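Local coordinates for protein DNA polymerase sliding clamp 2 (Thermococcus kodakarensis, PDB 3LX2) that probably encircles DNA as a homotrimeric ring and tethers the replicative polymerase and other DNA-processing proteins to it, at residues A[67-72]-A[91-96]; A[89-92]-A[98-101]. All coordinates share one frame; numbering follows the deposited sequence.

In the fold
Interaction 1 (67-72 with 91-96) and interaction 2 (89-92 with 98-101) share strand 88-93 through Leu91 and Arg92, and their centres lie about 8 Å apart. Interaction 2 pairs two neighbouring strands within one antiparallel sheet; interaction 1 leaves that sheet for strand 67-72, the outermost strand, within this chain, of the long sheet that spans both halves of the subunit. Lys93 links them, its CG packing 4.0 Å from Phe98 O while its amine reaches Glu67. Phe98 also packs on Asp172 of a second subunit, which places the hairpin beside a subunit boundary of the ring. A sulfate, probably from the crystallisation liquor, lies about 3 Å from the Val90 side chain.

Interaction 1: A[67-72]-A[91-96]; sequences EAIAFD and LRKGGE
Lys93 stretches from the end of strand 88-93 to the carboxylate of Glu67, whose side chain lies roughly perpendicular to the lysine. Its methylenes run out straight, and a turn at the last torsion (chi4 -65°) swings NZ aside to meet Glu67 OE1 at 3.0 Å in a hydrogen-bonded salt bridge. The amine comes in on the syn side of that oxygen, 18° out of the carboxylate plane. The same NZ donates to Gly94 O at 3.2 Å, nearly in line with the C=O bond, so a carboxylate and a turn carbonyl together fix the ammonium group. Along the lysine's methylenes, Ile69 runs antiparallel to Lys93, with Ile69 CG2 3.9 Å from Lys93 CD. Phe3 touches both of these side chains from strand 3-7, and Leu115 does so from a loop, so the aliphatic part of the lysine is buried among apolar groups while its charge is matched by Glu67. With backbones well apart, at 9.5 Å between Ile69 CA and Lys93 CA, this is side-chain packing between two sheets, joining strand 88-93 of the five-stranded sheet to edge strand 67-72 of the long sheet within the N-terminal domain of a PCNA-type sliding clamp.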
# COMPACT_ATOMS: atom_id res chain seq x y z
N GLU A 67 -39.56 3.13 11.60
CA GLU A 67 -39.04 2.18 12.55
C GLU A 67 -37.52 2.26 12.68
O GLU A 67 -36.82 2.74 11.77
CB GLU A 67 -39.46 0.76 12.19
CG GLU A 67 -38.86 0.22 10.91
CD GLU A 67 -38.79 -1.32 10.90
OE1 GLU A 67 -39.30 -1.93 9.93
OE2 GLU A 67 -38.23 -1.92 11.87
N ALA A 68 -37.05 1.79 13.83
CA ALA A 68 -35.65 1.58 14.13
C ALA A 68 -35.19 0.23 13.66
O ALA A 68 -35.78 -0.79 14.02
CB ALA A 68 -35.42 1.69 15.61
N ILE A 69 -34.10 0.22 12.89
CA ILE A 69 -33.38 -1.01 12.58
C ILE A 69 -32.01 -0.99 13.22
O ILE A 69 -31.43 0.08 13.48
CB ILE A 69 -33.20 -1.24 11.08
CG1 ILE A 69 -32.73 0.04 10.40
CG2 ILE A 69 -34.50 -1.79 10.46
CD1 ILE A 69 -32.40 -0.14 8.94
N ALA A 70 -31.47 -2.17 13.46
CA ALA A 70 -30.22 -2.30 14.15
C ALA A 70 -29.43 -3.44 13.51
O ALA A 70 -30.00 -4.46 13.12
CB ALA A 70 -30.47 -2.59 15.66
N PHE A 71 -28.13 -3.27 13.38
CA PHE A 71 -27.35 -4.29 12.70
C PHE A 71 -25.88 -4.18 13.04
O PHE A 71 -25.43 -3.20 13.61
CB PHE A 71 -27.57 -4.20 11.18
CG PHE A 71 -27.53 -2.81 10.68
CD1 PHE A 71 -26.34 -2.23 10.31
CD2 PHE A 71 -28.69 -2.05 10.64
CE1 PHE A 71 -26.30 -0.91 9.89
CE2 PHE A 71 -28.67 -0.74 10.22
CZ PHE A 71 -27.46 -0.17 9.83
N ASP A 72 -25.13 -5.21 12.67
CA ASP A 72 -23.75 -5.24 13.06
C ASP A 72 -22.90 -4.28 12.18
O ASP A 72 -22.90 -4.39 10.95
CB ASP A 72 -23.24 -6.66 13.05
CG ASP A 72 -21.97 -6.76 13.74
OD1 ASP A 72 -21.88 -6.39 14.93
OD2 ASP A 72 -21.02 -7.20 13.11
N LEU A 91 -30.63 0.87 0.21
CA LEU A 91 -31.04 0.19 1.42
C LEU A 91 -32.53 -0.09 1.36
O LEU A 91 -33.34 0.80 1.10
CB LEU A 91 -30.71 1.03 2.63
CG LEU A 91 -29.26 1.52 2.77
CD1 LEU A 91 -29.20 2.61 3.88
CD2 LEU A 91 -28.34 0.36 3.09
N ARG A 92 -32.88 -1.34 1.61
CA ARG A 92 -34.22 -1.78 1.38
C ARG A 92 -34.68 -2.80 2.42
O ARG A 92 -33.99 -3.79 2.71
CB ARG A 92 -34.31 -2.39 -0.00
CG ARG A 92 -35.66 -2.88 -0.30
CD ARG A 92 -35.59 -3.81 -1.45
NE ARG A 92 -35.42 -3.08 -2.70
CZ ARG A 92 -34.94 -3.63 -3.80
NH1 ARG A 92 -34.55 -4.91 -3.81
NH2 ARG A 92 -34.84 -2.89 -4.89
N LYS A 93 -35.86 -2.54 2.97
CA LYS A 93 -36.45 -3.43 3.94
C LYS A 93 -37.89 -3.70 3.56
O LYS A 93 -38.66 -2.76 3.28
CB LYS A 93 -36.40 -2.88 5.35
CG LYS A 93 -36.87 -3.90 6.37
CD LYS A 93 -36.81 -3.40 7.78
CE LYS A 93 -37.44 -4.42 8.74
NZ LYS A 93 -38.91 -4.58 8.48
N GLY A 94 -38.21 -4.98 3.52
CA GLY A 94 -39.56 -5.44 3.31
C GLY A 94 -40.12 -6.13 4.54
O GLY A 94 -39.86 -5.71 5.69
N GLY A 95 -40.88 -7.19 4.28
CA GLY A 95 -41.54 -7.98 5.32
C GLY A 95 -40.62 -8.59 6.36
O GLY A 95 -40.79 -8.33 7.57
N GLU A 96 -39.66 -9.40 5.93
CA GLU A 96 -38.80 -10.16 6.86
C GLU A 96 -37.88 -9.28 7.74
O GLU A 96 -37.93 -8.03 7.67
CB GLU A 96 -37.99 -11.24 6.12
CG GLU A 96 -38.73 -12.57 5.85
CD GLU A 96 -39.07 -12.78 4.36
OE1 GLU A 96 -38.38 -13.60 3.68
OE2 GLU A 96 -40.02 -12.14 3.88

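Interaction 2: A[89-92]-A[98-101]; sequences LVLR and FLEV
Glu100 OE1 lies at the edge of the Arg92 guanidinium, in its plane, while the carboxylate itself is turned 87° from that plane. The resulting salt bridge, NH1 of Arg92 to OE1 of Glu100 at 3.4 Å, is weak in spite of a fairly straight N-H...O angle of 164°. Glu4 on strand 3-7 is the stronger partner, forming a salt bridge with Arg92 NE, so the arginine spans the acids of the two strands beside its own. Arg92 and Glu100 run alongside each other from the same face of the sheet; both have CG anti to the backbone N, and a bend in the arginine at chi3 (-76°) brings NH1 as well as CD to Glu100 OE1, Arg92 CD also at 3.4 Å. Trp110 on strand 108-114 touches both side chains.

Beneath them the backbones form an antiparallel hydrogen-bonded pair: Arg92 N donates to Glu100 O at 2.9 Å, and Glu100 N to Arg92 O at 2.7 Å. Leu91 and Val101 form the next, non-hydrogen-bonded pair, where Val101 CA gives a C-H...O contact to Val90 O at 3.4 Å. On the face bearing Leu91 and Val101 the contacts are apolar. Leu89 CD1 meets Val101 CG1 at 4.0 Å, the two side chains crossing at a slant, and Leu99 CD1 approaches Leu91 CB at 4.2 Å. Helix 73-80 packs over this face, with Phe76 touching both Leu91 and Val101 and Leu80 touching Leu89. The other face carries the Arg92-Glu100 pair beside Val90 and Trp110. Strands 88-93 and 98-104 thus form an antiparallel beta hairpin with a helix on its apolar face, as in the sheet-and-helix layers of the DNA-clamp fold.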
# COMPACT_ATOMS: atom_id res chain seq x y z
N LEU A 89 -25.95 3.18 -3.81
CA LEU A 89 -26.28 2.38 -2.65
C LEU A 89 -27.77 2.32 -2.51
O LEU A 89 -28.45 3.35 -2.58
CB LEU A 89 -25.71 3.02 -1.37
CG LEU A 89 -26.16 2.55 0.04
CD1 LEU A 89 -25.94 1.10 0.22
CD2 LEU A 89 -25.42 3.31 1.19
N VAL A 90 -28.28 1.12 -2.29
CA VAL A 90 -29.69 0.95 -2.01
C VAL A 90 -29.84 0.27 -0.67
O VAL A 90 -29.27 -0.81 -0.47
CB VAL A 90 -30.39 -0.03 -2.98
CG1 VAL A 90 -31.92 -0.15 -2.63
CG2 VAL A 90 -30.17 0.34 -4.46
N LEU A 91 -30.63 0.87 0.21
CA LEU A 91 -31.04 0.19 1.42
C LEU A 91 -32.53 -0.09 1.36
O LEU A 91 -33.34 0.80 1.10
CB LEU A 91 -30.71 1.03 2.63
CG LEU A 91 -29.26 1.52 2.77
CD1 LEU A 91 -29.20 2.61 3.88
CD2 LEU A 91 -28.34 0.36 3.09
N ARG A 92 -32.88 -1.34 1.61
CA ARG A 92 -34.22 -1.78 1.38
C ARG A 92 -34.68 -2.80 2.42
O ARG A 92 -33.99 -3.79 2.71
CB ARG A 92 -34.31 -2.39 -0.00
CG ARG A 92 -35.66 -2.88 -0.30
CD ARG A 92 -35.59 -3.81 -1.45
NE ARG A 92 -35.42 -3.08 -2.70
CZ ARG A 92 -34.94 -3.63 -3.80
NH1 ARG A 92 -34.55 -4.91 -3.81
NH2 ARG A 92 -34.84 -2.89 -4.89
N PHE A 98 -34.46 -8.79 7.64
CA PHE A 98 -33.16 -8.57 7.02
C PHE A 98 -33.08 -7.17 6.44
O PHE A 98 -34.06 -6.65 5.91
CB PHE A 98 -32.93 -9.58 5.89
CG PHE A 98 -32.33 -10.86 6.34
CD1 PHE A 98 -30.96 -11.00 6.45
CD2 PHE A 98 -33.14 -11.95 6.65
CE1 PHE A 98 -30.39 -12.21 6.88
CE2 PHE A 98 -32.59 -13.17 7.06
CZ PHE A 98 -31.21 -13.30 7.18
N LEU A 99 -31.91 -6.54 6.53
CA LEU A 99 -31.70 -5.35 5.69
C LEU A 99 -31.21 -5.86 4.33
O LEU A 99 -30.23 -6.63 4.24
CB LEU A 99 -30.67 -4.44 6.31
CG LEU A 99 -30.05 -3.27 5.54
CD1 LEU A 99 -31.02 -2.14 5.36
CD2 LEU A 99 -28.84 -2.77 6.35
N GLU A 100 -31.89 -5.46 3.28
CA GLU A 100 -31.32 -5.73 2.00
C GLU A 100 -30.42 -4.55 1.52
O GLU A 100 -30.85 -3.36 1.54
CB GLU A 100 -32.41 -6.14 0.99
CG GLU A 100 -31.90 -6.32 -0.42
CD GLU A 100 -32.89 -7.08 -1.30
OE1 GLU A 100 -34.15 -6.88 -1.13
OE2 GLU A 100 -32.41 -7.87 -2.17
N VAL A 101 -29.18 -4.88 1.10
CA VAL A 101 -28.19 -3.87 0.69
C VAL A 101 -27.75 -4.11 -0.74
O VAL A 101 -27.25 -5.19 -1.11
CB VAL A 101 -26.90 -3.93 1.56
CG1 VAL A 101 -25.89 -2.80 1.19
CG2 VAL A 101 -27.24 -3.92 3.04